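Mirolysin (Tannerella forsythia, PDB 6R7V) is a zinc-dependent metallopeptidase of the pappalysin family that probably cleaves proteins, captured here as its latent zymogen in a mutated, presumably inactive form. Local coordinates at residues 65-77 with 189-203. The protein carries 1 engineered substitution. Residues are numbered along the deposited sequence; the frame is centred on the assembly and turned at random.
Sequences AQIISQIQVLNED and FGRDGSAESPYDKGR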
# COMPACT_ATOMS: atom_id res chain seq x y z
N ALA A 65 -9.87 -18.04 3.67
CA ALA A 65 -8.79 -18.12 4.68
C ALA A 65 -7.56 -17.37 4.18
O ALA A 65 -6.92 -16.69 4.97
CB ALA A 65 -8.45 -19.57 5.01
N GLN A 66 -7.26 -17.45 2.87
CA GLN A 66 -6.12 -16.74 2.28
C GLN A 66 -6.32 -15.21 2.43
O GLN A 66 -5.41 -14.47 2.81
CB GLN A 66 -5.93 -17.13 0.82
CG GLN A 66 -4.55 -16.82 0.26
CD GLN A 66 -3.43 -17.59 0.94
OE1 GLN A 66 -3.60 -18.74 1.36
NE2 GLN A 66 -2.26 -16.98 1.01
N ILE A 67 -7.54 -14.75 2.17
CA ILE A 67 -7.88 -13.33 2.25
C ILE A 67 -7.84 -12.83 3.71
O ILE A 67 -7.27 -11.77 4.01
CB ILE A 67 -9.24 -13.08 1.62
CG1 ILE A 67 -9.15 -13.34 0.11
CG2 ILE A 67 -9.74 -11.67 1.96
CD1 ILE A 67 -10.52 -13.46 -0.53
N ILE A 68 -8.42 -13.64 4.63
CA ILE A 68 -8.40 -13.27 6.05
C ILE A 68 -6.94 -13.19 6.55
O ILE A 68 -6.61 -12.28 7.33
CB ILE A 68 -9.23 -14.33 6.81
CG1 ILE A 68 -10.73 -14.14 6.47
CG2 ILE A 68 -8.96 -14.33 8.35
CD1 ILE A 68 -11.60 -15.32 6.87
N SER A 69 -6.07 -14.09 6.07
CA SER A 69 -4.67 -14.01 6.48
C SER A 69 -4.04 -12.70 6.00
O SER A 69 -3.21 -12.15 6.72
CB SER A 69 -3.86 -15.21 5.99
OG SER A 69 -3.49 -15.13 4.62
N GLN A 70 -4.46 -12.16 4.84
CA GLN A 70 -3.91 -10.88 4.41
C GLN A 70 -4.35 -9.74 5.32
O GLN A 70 -3.55 -8.83 5.63
CB GLN A 70 -4.32 -10.57 2.96
CG GLN A 70 -3.72 -9.24 2.45
CD GLN A 70 -2.21 -9.29 2.42
OE1 GLN A 70 -1.64 -9.93 1.54
NE2 GLN A 70 -1.52 -8.62 3.32
N ILE A 71 -5.61 -9.77 5.77
CA ILE A 71 -6.11 -8.74 6.67
C ILE A 71 -5.34 -8.82 7.99
O ILE A 71 -4.98 -7.78 8.57
CB ILE A 71 -7.62 -8.87 6.86
CG1 ILE A 71 -8.33 -8.82 5.50
CG2 ILE A 71 -8.15 -7.74 7.78
CD1 ILE A 71 -8.05 -7.54 4.62
N GLN A 72 -5.05 -10.06 8.43
CA GLN A 72 -4.24 -10.27 9.64
C GLN A 72 -2.86 -9.62 9.50
O GLN A 72 -2.41 -8.90 10.41
CB GLN A 72 -4.07 -11.77 9.90
CG GLN A 72 -3.34 -12.07 11.20
CD GLN A 72 -3.11 -13.54 11.43
OE1 GLN A 72 -3.10 -14.36 10.49
NE2 GLN A 72 -2.90 -13.91 12.68
N VAL A 73 -2.21 -9.82 8.35
CA VAL A 73 -0.89 -9.23 8.12
C VAL A 73 -0.97 -7.69 8.13
O VAL A 73 -0.10 -7.04 8.75
CB VAL A 73 -0.31 -9.74 6.78
CG1 VAL A 73 0.93 -8.92 6.36
CG2 VAL A 73 0.07 -11.22 6.85
N LEU A 74 -1.99 -7.10 7.50
CA LEU A 74 -2.09 -5.64 7.54
C LEU A 74 -2.23 -5.13 8.96
O LEU A 74 -1.58 -4.18 9.34
CB LEU A 74 -3.24 -5.11 6.69
CG LEU A 74 -3.17 -5.41 5.17
CD1 LEU A 74 -4.43 -4.92 4.48
CD2 LEU A 74 -1.98 -4.65 4.52
N ASN A 75 -3.03 -5.82 9.76
CA ASN A 75 -3.22 -5.42 11.16
C ASN A 75 -1.96 -5.61 11.98
O ASN A 75 -1.72 -4.82 12.88
CB ASN A 75 -4.39 -6.16 11.77
CG ASN A 75 -5.70 -5.52 11.34
OD1 ASN A 75 -5.85 -4.32 11.47
ND2 ASN A 75 -6.65 -6.28 10.82
N GLU A 76 -1.12 -6.58 11.63
CA GLU A 76 0.16 -6.72 12.31
C GLU A 76 1.11 -5.62 11.91
O GLU A 76 1.66 -4.90 12.77
CB GLU A 76 0.83 -8.06 11.95
CG GLU A 76 0.13 -9.27 12.55
CD GLU A 76 0.76 -10.60 12.19
OE1 GLU A 76 1.85 -10.62 11.57
OE2 GLU A 76 0.15 -11.64 12.51
N ASP A 77 1.30 -5.42 10.58
CA ASP A 77 2.32 -4.47 10.14
C ASP A 77 1.99 -3.03 10.47
O ASP A 77 2.93 -2.26 10.74
CB ASP A 77 2.53 -4.65 8.64
CG ASP A 77 3.11 -6.02 8.26
OD1 ASP A 77 3.54 -6.77 9.18
OD2 ASP A 77 3.17 -6.33 7.05
N PHE A 189 -0.93 -12.82 -2.38
CA PHE A 189 -1.94 -12.29 -1.49
C PHE A 189 -2.09 -13.22 -0.33
O PHE A 189 -2.23 -14.43 -0.52
CB PHE A 189 -3.29 -12.10 -2.23
CG PHE A 189 -4.24 -11.15 -1.56
CD1 PHE A 189 -5.30 -11.62 -0.79
CD2 PHE A 189 -4.02 -9.77 -1.62
CE1 PHE A 189 -6.17 -10.72 -0.16
CE2 PHE A 189 -4.88 -8.89 -0.97
CZ PHE A 189 -5.98 -9.36 -0.29
N GLY A 190 -2.05 -12.66 0.87
CA GLY A 190 -2.14 -13.48 2.07
C GLY A 190 -0.81 -14.07 2.48
O GLY A 190 0.21 -13.90 1.79
N ARG A 191 -0.81 -14.76 3.62
CA ARG A 191 0.42 -15.32 4.18
C ARG A 191 0.41 -16.83 4.10
O ARG A 191 -0.58 -17.45 4.50
CB ARG A 191 0.55 -14.86 5.64
CG ARG A 191 1.78 -15.46 6.34
CD ARG A 191 2.22 -14.58 7.50
NE ARG A 191 1.19 -14.52 8.55
CZ ARG A 191 1.23 -13.66 9.56
NH1 ARG A 191 2.20 -12.76 9.65
NH2 ARG A 191 0.27 -13.67 10.48
N ASP A 192 1.52 -17.43 3.61
CA ASP A 192 1.65 -18.89 3.48
C ASP A 192 0.47 -19.38 2.59
O ASP A 192 0.07 -18.65 1.69
CB ASP A 192 1.75 -19.58 4.87
CG ASP A 192 2.87 -19.01 5.74
OD1 ASP A 192 3.86 -18.49 5.17
OD2 ASP A 192 2.77 -19.10 6.99
N GLY A 193 -0.07 -20.58 2.83
CA GLY A 193 -1.17 -21.07 2.01
C GLY A 193 -0.83 -21.10 0.54
O GLY A 193 0.20 -21.65 0.15
N SER A 194 -1.69 -20.46 -0.28
CA SER A 194 -1.51 -20.41 -1.72
C SER A 194 -0.50 -19.37 -2.19
O SER A 194 -0.15 -19.35 -3.38
CB SER A 194 -2.84 -20.14 -2.42
OG SER A 194 -3.42 -18.91 -2.00
N ALA A 195 0.00 -18.51 -1.27
CA ALA A 195 0.95 -17.48 -1.70
C ALA A 195 2.29 -18.10 -2.05
O ALA A 195 2.72 -19.07 -1.40
CB ALA A 195 1.12 -16.42 -0.63
N GLU A 196 2.94 -17.56 -3.08
CA GLU A 196 4.19 -18.10 -3.60
C GLU A 196 5.42 -17.39 -3.10
O GLU A 196 5.55 -16.16 -3.17
CB GLU A 196 4.18 -18.08 -5.13
CG GLU A 196 3.20 -19.09 -5.68
CD GLU A 196 3.12 -19.19 -7.19
OE1 GLU A 196 2.09 -19.68 -7.69
OE2 GLU A 196 4.09 -18.78 -7.87
N SER A 197 6.33 -18.19 -2.55
CA SER A 197 7.62 -17.73 -2.08
C SER A 197 8.40 -17.09 -3.24
O SER A 197 8.27 -17.57 -4.38
CB SER A 197 8.37 -18.93 -1.51
OG SER A 197 9.68 -18.54 -1.16
N PRO A 198 9.15 -15.98 -3.05
CA PRO A 198 9.49 -15.33 -1.77
C PRO A 198 8.56 -14.16 -1.37
O PRO A 198 8.91 -13.39 -0.47
CB PRO A 198 10.92 -14.85 -2.04
CG PRO A 198 10.87 -14.43 -3.48
CD PRO A 198 9.93 -15.40 -4.16
N TYR A 199 7.41 -14.02 -2.01
CA TYR A 199 6.46 -12.97 -1.67
C TYR A 199 5.22 -13.65 -1.12
O TYR A 199 4.14 -13.64 -1.72
CB TYR A 199 6.19 -12.04 -2.88
CG TYR A 199 7.47 -11.53 -3.50
CD1 TYR A 199 8.24 -10.57 -2.87
CD2 TYR A 199 7.92 -12.04 -4.72
CE1 TYR A 199 9.44 -10.12 -3.41
CE2 TYR A 199 9.11 -11.59 -5.29
CZ TYR A 199 9.87 -10.63 -4.63
OH TYR A 199 11.04 -10.17 -5.18
N ASP A 200 5.41 -14.32 0.03
CA ASP A 200 4.40 -15.17 0.65
C ASP A 200 4.12 -14.81 2.10
O ASP A 200 3.59 -15.65 2.83
CB ASP A 200 4.82 -16.65 0.56
CG ASP A 200 6.14 -16.97 1.24
OD1 ASP A 200 6.93 -16.01 1.51
OD2 ASP A 200 6.43 -18.16 1.44
N LYS A 201 4.44 -13.57 2.54
CA LYS A 201 4.12 -13.16 3.91
C LYS A 201 3.17 -11.97 3.92
O LYS A 201 2.98 -11.36 4.98
CB LYS A 201 5.39 -12.86 4.74
CG LYS A 201 6.41 -14.00 4.78
CD LYS A 201 5.84 -15.18 5.54
CE LYS A 201 6.77 -16.37 5.62
NZ LYS A 201 6.08 -17.45 6.36
N GLY A 202 2.52 -11.70 2.78
CA GLY A 202 1.52 -10.64 2.69
C GLY A 202 2.08 -9.24 2.65
O GLY A 202 1.31 -8.27 2.80
N ARG A 203 3.40 -9.09 2.38
CA ARG A 203 3.96 -7.73 2.38
C ARG A 203 3.76 -6.99 1.06
O ARG A 203 3.97 -5.78 1.02
CB ARG A 203 5.45 -7.72 2.77
CG ARG A 203 5.66 -7.49 4.25
CD ARG A 203 5.09 -8.59 5.14
NE ARG A 203 5.16 -8.19 6.55
CZ ARG A 203 6.14 -8.54 7.37
NH1 ARG A 203 7.16 -9.26 6.92
NH2 ARG A 203 6.14 -8.12 8.63
O HOH W 1 -3.23 -18.62 4.44
O HOH W 2 -1.37 -15.93 8.60
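Gln70 lays its CG over one face of the Phe189 ring, a CH-pi contact 3.8 Å from CG to the ring centroid, while Ile67 meets the same ring at its edge. The Arg191 guanidinium has Val73 CG2 over one face, 3.7 Å above its plane, and Glu76 at the edge: NH1 and NH2 grip OE1 and OE2 end-on, with the carboxylate turned 42° from the guanidinium plane. A water joins Arg191 NE to Gln72 OE1. At the next residue of the helix, Asp77, Arg203 binds side-on, NE to OD2 at 2.8 Å and NH2 to OD1; Thr206 also bonds OD2, and Asp84 gives Arg203 a second acidic partner.

Two glutamine amides pin the loop backbone. Gln66 bends at chi2 (63°), which carries its amide into the turn at Asp192-Ala195. There NE2 spends both hydrogens, on Phe189 O in that carbonyl's plane and on Asp192 O from above it, and Gln66 OE1 accepts Ser194 N at 3.0 Å. Gln70 likewise receives Gly190 N on OE1 at 2.8 Å and donates from NE2 to a lone pair of Gly202 O, tying together the two ends of the loop. Between them Ser69 OG accepts Arg191 N and donates its own hydrogen bond to Gln66 O. Gly190 CA lies 3.5 Å from Gln66 O, and a CB there would run into that oxygen and Ser69 OG.

The loop leading into helix 203-212, which bears zinc ligands His207 and His211, is thus strapped to helix 64-77, which packs on the central sheet of the metzincin catalytic domain.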